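Local coordinates for putative enoyl-CoA hydratase/isomerase (Mycobacterium abscessus, PDB 4MI2), which probably isomerises 2-(1,2-epoxy-1,2-dihydrophenyl)acetyl-CoA in phenylacetate degradation, as a trimeric member of the enoyl-CoA hydratase/isomerase (crotonase) family, at residues V109-A114 with D127-G132; A154-L159 with W183-E188. One frame throughout, in Å; residues are numbered along the deposited sequence.

Contact 1 (V109-A114 with D127-G132); sequences VAINGA and DIRIAG
Val109 and Arg129 meet across two parallel strands, 109-111 and 128-132, and make the tightest side-chain contact between them: Val109 CG1 lies 3.3 Å from Arg129 CG. The valine methyl sits between its own backbone N and carbonyl carbon (chi1 65°), a crowded placement that swings it over the neighbouring strand. Ile111 then lays its CD1 4.1 Å from Arg129 CG, the two side chains running side by side. Valine and isoleucine, branched at CB, suit extended strands, while the arginine offers its methylenes to them. Its chain bends at chi3 and leads the guanidinium away to weak hydrogen bonds, among them those from NH1 to Ala123 O and Ala126 O and from NH2 to Ser163 OG of the second subunit. Ala131 shares this face, which packs against helix 118-124.

The backbones are laced by a regular parallel ladder. Val109 N donates to Ile128 O (2.8 Å), and Val109 O accepts from Ile130 N in a nearly straight bond (178° at the hydrogen). Ile111 N then reaches Ile130 O at 2.7 Å, and Ile111 O takes Gly132 N at 2.9 Å. On the other face Ala110 and Ile130 lie under helix 195-207, the small alanine fitting close beneath Pro195 and Ala199.

Beyond Ile111 the buried ladder gives way to the partly exposed Asn112, which turns away from strand 128-132. Gly113 follows with a positive phi (46°) that favours glycine, its N held by Glu192 OE2. The chain runs through strand 114-116 and helix 118-124 and returns as strand 128-132, a beta-alpha-beta crossover in the core of the crotonase fold, where the start of a helix like 118-124 commonly contributes to the oxyanion hole.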
loop_
_atom_site.group_PDB
_atom_site.type_symbol
_atom_site.label_atom_id
_atom_site.label_comp_id
_atom_site.label_asym_id
_atom_site.label_seq_id
_atom_site.Cartn_x
_atom_site.Cartn_y
_atom_site.Cartn_z
ATOM N N VAL B 109 2.876 19.432 8.589
ATOM C CA VAL B 109 3.959 20.126 7.901
ATOM C C VAL B 109 3.424 20.969 6.741
ATOM O O VAL B 109 2.519 20.552 6.011
ATOM C CB VAL B 109 5.076 19.154 7.451
ATOM C CG1 VAL B 109 4.563 18.174 6.411
ATOM C CG2 VAL B 109 6.298 19.913 6.942
ATOM N N ALA B 110 3.963 22.184 6.629
ATOM C CA ALA B 110 3.624 23.124 5.564
ATOM C C ALA B 110 4.783 23.142 4.583
ATOM O O ALA B 110 5.915 23.437 4.974
ATOM C CB ALA B 110 3.401 24.520 6.134
ATOM N N ILE B 111 4.501 22.827 3.321
ATOM C CA ILE B 111 5.548 22.663 2.316
ATOM C C ILE B 111 5.412 23.681 1.185
ATOM O O ILE B 111 4.523 23.601 0.324
ATOM C CB ILE B 111 5.578 21.236 1.737
ATOM C CG1 ILE B 111 5.491 20.198 2.861
ATOM C CG2 ILE B 111 6.857 21.017 0.938
ATOM C CD1 ILE B 111 5.367 18.778 2.349
ATOM N N ASN B 112 6.319 24.647 1.233
ATOM C CA ASN B 112 6.506 25.657 0.207
ATOM C C ASN B 112 7.652 25.237 -0.716
ATOM O O ASN B 112 8.624 24.638 -0.254
ATOM C CB ASN B 112 6.843 27.001 0.888
ATOM C CG ASN B 112 7.927 26.868 1.991
ATOM O OD1 ASN B 112 8.102 25.801 2.614
ATOM N ND2 ASN B 112 8.652 27.963 2.235
ATOM N N GLY B 113 7.531 25.541 -2.006
ATOM C CA GLY B 113 8.609 25.335 -2.981
ATOM C C GLY B 113 9.326 23.986 -2.927
ATOM O O GLY B 113 8.688 22.944 -2.780
ATOM N N ALA B 114 10.657 24.013 -3.027
ATOM C CA ALA B 114 11.449 22.787 -3.166
ATOM C C ALA B 114 11.503 21.967 -1.885
ATOM O O ALA B 114 11.766 22.496 -0.794
ATOM C CB ALA B 114 12.864 23.101 -3.645
ATOM N N ASP B 127 2.511 13.656 9.965
ATOM C CA ASP B 127 1.218 12.986 9.774
ATOM C C ASP B 127 0.354 13.637 8.683
ATOM O O ASP B 127 -0.306 12.942 7.913
ATOM C CB ASP B 127 0.442 12.964 11.091
ATOM C CG ASP B 127 1.201 12.258 12.191
ATOM O OD1 ASP B 127 1.591 11.103 11.952
ATOM O OD2 ASP B 127 1.431 12.857 13.278
ATOM N N ILE B 128 0.359 14.966 8.637
ATOM C CA ILE B 128 -0.489 15.740 7.722
ATOM C C ILE B 128 0.415 16.707 6.979
ATOM O O ILE B 128 1.225 17.401 7.591
ATOM C CB ILE B 128 -1.585 16.549 8.472
ATOM C CG1 ILE B 128 -2.392 15.662 9.434
ATOM C CG2 ILE B 128 -2.527 17.257 7.490
ATOM C CD1 ILE B 128 -3.293 14.650 8.757
ATOM N N ARG B 129 0.262 16.754 5.663
ATOM C CA ARG B 129 1.148 17.501 4.775
ATOM C C ARG B 129 0.310 18.469 3.953
ATOM O O ARG B 129 -0.570 18.048 3.204
ATOM C CB ARG B 129 1.897 16.542 3.832
ATOM C CG ARG B 129 3.178 15.946 4.408
ATOM C CD ARG B 129 3.685 14.764 3.580
ATOM N NE ARG B 129 2.757 13.642 3.673
ATOM C CZ ARG B 129 2.696 12.785 4.683
ATOM N NH1 ARG B 129 3.550 12.858 5.695
ATOM N NH2 ARG B 129 1.778 11.839 4.671
ATOM N N ILE B 130 0.584 19.758 4.113
ATOM C CA ILE B 130 -0.088 20.804 3.351
ATOM C C ILE B 130 0.915 21.448 2.392
ATOM O O ILE B 130 1.939 21.968 2.820
ATOM C CB ILE B 130 -0.643 21.909 4.273
ATOM C CG1 ILE B 130 -1.453 21.324 5.447
ATOM C CG2 ILE B 130 -1.458 22.904 3.465
ATOM C CD1 ILE B 130 -2.738 20.630 5.043
ATOM N N ALA B 131 0.614 21.426 1.099
ATOM C CA ALA B 131 1.537 21.942 0.100
ATOM C C ALA B 131 1.003 23.199 -0.567
ATOM O O ALA B 131 -0.200 23.327 -0.812
ATOM C CB ALA B 131 1.824 20.879 -0.954
ATOM N N GLY B 132 1.916 24.124 -0.855
ATOM C CA GLY B 132 1.605 25.297 -1.653
ATOM C C GLY B 132 1.551 24.893 -3.114
ATOM O O GLY B 132 2.145 23.883 -3.501
#

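Contact 2 (A154-L159 with W183-E188)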
loop_
_atom_site.group_PDB
_atom_site.type_symbol
_atom_site.label_atom_id
_atom_site.label_comp_id
_atom_site.label_asym_id
_atom_site.label_seq_id
_atom_site.Cartn_x
_atom_site.Cartn_y
_atom_site.Cartn_z
ATOM N N ALA B 154 11.636 3.876 2.936
ATOM C CA ALA B 154 10.425 3.325 3.521
ATOM C C ALA B 154 9.230 4.274 3.335
ATOM O O ALA B 154 8.177 3.874 2.838
ATOM C CB ALA B 154 10.650 3.048 4.998
ATOM N N SER B 155 9.399 5.523 3.750
ATOM C CA SER B 155 8.303 6.479 3.781
ATOM C C SER B 155 7.750 6.806 2.390
ATOM O O SER B 155 6.545 6.940 2.229
ATOM C CB SER B 155 8.726 7.764 4.502
ATOM O OG SER B 155 9.796 8.401 3.823
ATOM N N LEU B 156 8.604 6.900 1.377
ATOM C CA LEU B 156 8.102 7.244 0.058
ATOM C C LEU B 156 7.195 6.142 -0.523
ATOM O O LEU B 156 6.078 6.437 -0.931
ATOM C CB LEU B 156 9.229 7.640 -0.908
ATOM C CG LEU B 156 8.773 8.179 -2.279
ATOM C CD1 LEU B 156 7.967 9.471 -2.147
ATOM C CD2 LEU B 156 9.970 8.404 -3.185
ATOM N N PRO B 157 7.659 4.880 -0.568
ATOM C CA PRO B 157 6.730 3.887 -1.132
ATOM C C PRO B 157 5.482 3.648 -0.283
ATOM O O PRO B 157 4.424 3.322 -0.833
ATOM C CB PRO B 157 7.575 2.603 -1.228
ATOM C CG PRO B 157 8.777 2.854 -0.395
ATOM C CD PRO B 157 9.013 4.329 -0.415
ATOM N N ARG B 158 5.610 3.804 1.035
ATOM C CA ARG B 158 4.472 3.651 1.934
ATOM C C ARG B 158 3.391 4.706 1.671
ATOM O O ARG B 158 2.222 4.431 1.891
ATOM C CB ARG B 158 4.919 3.682 3.408
ATOM C CG ARG B 158 5.582 2.378 3.836
ATOM C CD ARG B 158 6.079 2.423 5.279
ATOM N NE ARG B 158 7.125 1.429 5.528
ATOM C CZ ARG B 158 7.788 1.301 6.673
ATOM N NH1 ARG B 158 7.501 2.104 7.693
ATOM N NH2 ARG B 158 8.736 0.370 6.805
ATOM N N LEU B 159 3.789 5.891 1.196
ATOM C CA LEU B 159 2.845 6.966 0.875
ATOM C C LEU B 159 2.277 6.871 -0.542
ATOM O O LEU B 159 1.083 7.030 -0.723
ATOM C CB LEU B 159 3.487 8.346 1.042
ATOM C CG LEU B 159 3.861 8.846 2.440
ATOM C CD1 LEU B 159 4.156 10.339 2.373
ATOM C CD2 LEU B 159 2.762 8.598 3.463
ATOM N N TRP B 183 -1.391 11.570 -6.171
ATOM C CA TRP B 183 -0.648 10.375 -5.725
ATOM C C TRP B 183 -0.765 10.067 -4.223
ATOM O O TRP B 183 -0.401 8.969 -3.781
ATOM C CB TRP B 183 0.830 10.514 -6.079
ATOM C CG TRP B 183 1.151 10.366 -7.518
ATOM C CD1 TRP B 183 0.267 10.312 -8.569
ATOM C CD2 TRP B 183 2.458 10.286 -8.090
ATOM N NE1 TRP B 183 0.954 10.180 -9.757
ATOM C CE2 TRP B 183 2.299 10.161 -9.491
ATOM C CE3 TRP B 183 3.750 10.284 -7.557
ATOM C CZ2 TRP B 183 3.387 10.054 -10.365
ATOM C CZ3 TRP B 183 4.835 10.179 -8.430
ATOM C CH2 TRP B 183 4.642 10.064 -9.816
ATOM N N GLY B 184 -1.251 11.037 -3.448
ATOM C CA GLY B 184 -1.389 10.904 -1.994
ATOM C C GLY B 184 -0.127 11.243 -1.212
ATOM O O GLY B 184 -0.001 10.870 -0.050
ATOM N N LEU B 185 0.807 11.938 -1.856
ATOM C CA LEU B 185 2.026 12.397 -1.203
ATOM C C LEU B 185 1.730 13.538 -0.229
ATOM O O LEU B 185 2.447 13.713 0.752
ATOM C CB LEU B 185 3.049 12.863 -2.236
ATOM C CG LEU B 185 4.453 13.164 -1.681
ATOM C CD1 LEU B 185 5.157 11.880 -1.262
ATOM C CD2 LEU B 185 5.305 13.914 -2.691
ATOM N N VAL B 186 0.699 14.327 -0.521
ATOM C CA VAL B 186 0.251 15.389 0.379
ATOM C C VAL B 186 -1.269 15.322 0.513
ATOM O O VAL B 186 -1.948 14.788 -0.367
ATOM C CB VAL B 186 0.686 16.796 -0.112
ATOM C CG1 VAL B 186 2.203 16.885 -0.190
ATOM C CG2 VAL B 186 0.056 17.146 -1.458
ATOM N N HIS B 187 -1.797 15.868 1.604
ATOM C CA HIS B 187 -3.238 15.822 1.853
ATOM C C HIS B 187 -3.997 16.949 1.167
ATOM O O HIS B 187 -5.160 16.791 0.837
ATOM C CB HIS B 187 -3.519 15.860 3.347
ATOM C CG HIS B 187 -2.991 14.670 4.077
ATOM N ND1 HIS B 187 -1.657 14.522 4.395
ATOM C CD2 HIS B 187 -3.612 13.557 4.527
ATOM C CE1 HIS B 187 -1.481 13.375 5.018
ATOM N NE2 HIS B 187 -2.652 12.771 5.114
ATOM N N GLU B 188 -3.331 18.078 0.960
ATOM C CA GLU B 188 -3.993 19.299 0.510
ATOM C C GLU B 188 -3.003 20.184 -0.235
ATOM O O GLU B 188 -1.831 20.276 0.138
ATOM C CB GLU B 188 -4.548 20.059 1.726
ATOM C CG GLU B 188 -5.448 21.253 1.409
ATOM C CD GLU B 188 -6.923 20.903 1.323
ATOM O OE1 GLU B 188 -7.249 19.719 1.060
ATOM O OE2 GLU B 188 -7.763 21.813 1.525
#
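Leu185 reaches out of the turn after helix 177-183 to place one methyl, CD1, against two leucines of helix 152-160. It comes 3.8 Å from Leu156 CD1 and 4.1 Å from Leu159 CD1. Leu156 and Leu185 share nearly the same conformation, with CG opposite the backbone N (chi1 -173° and -171°) and chi2 alike as well; together the two torsions bring their ends toward one another although neither CB starts in that direction. Leu159 instead has CG opposite its carbonyl carbon; its CB already faces the turn, and its side chain crosses that of Leu185 at about a right angle. Three residues apart along the helix, Leu156 and Leu159 both reach Leu185, and Leu156 also packs on helix 162-171. The turn itself is a Schellman motif: Gly184 ends the preceding helix with positive phi (85°), readily adopted by glycine, and Leu185 follows it, its end coming nearer helix 152-160. Leu124 of helix 118-124 touches all three leucines and extends this apolar cluster. Pro157, whose N has no hydrogen to give to the turn before, kinks the helix between the two leucines. Leu159, only partly buried, also packs on Ser163 of the second subunit.

In the fold
Contacts 1 and 2 follow one another along the chain, their centres about 12 Å apart, and they meet at strand 128-132. The end of segment 183-188, leading into strand 188-190, adds the next strand beside 128-132, on the side away from 109-111: Arg129 O probably accepts a hydrogen bond from His187 N (3.0 Å), and Ala131 N probably donates one to Glu188 O (2.9 Å). His187 ND1 also accepts from Arg129 N. A weak hydrogen bond from Arg129 NE to Leu185 O ties the arginine to the leucine turn. Helix 118-124 packs against both contacts. His187 NE2 bonds Ser163 O of the second subunit, the residue Arg129 also meets, so both contacts approach the trimer interface together.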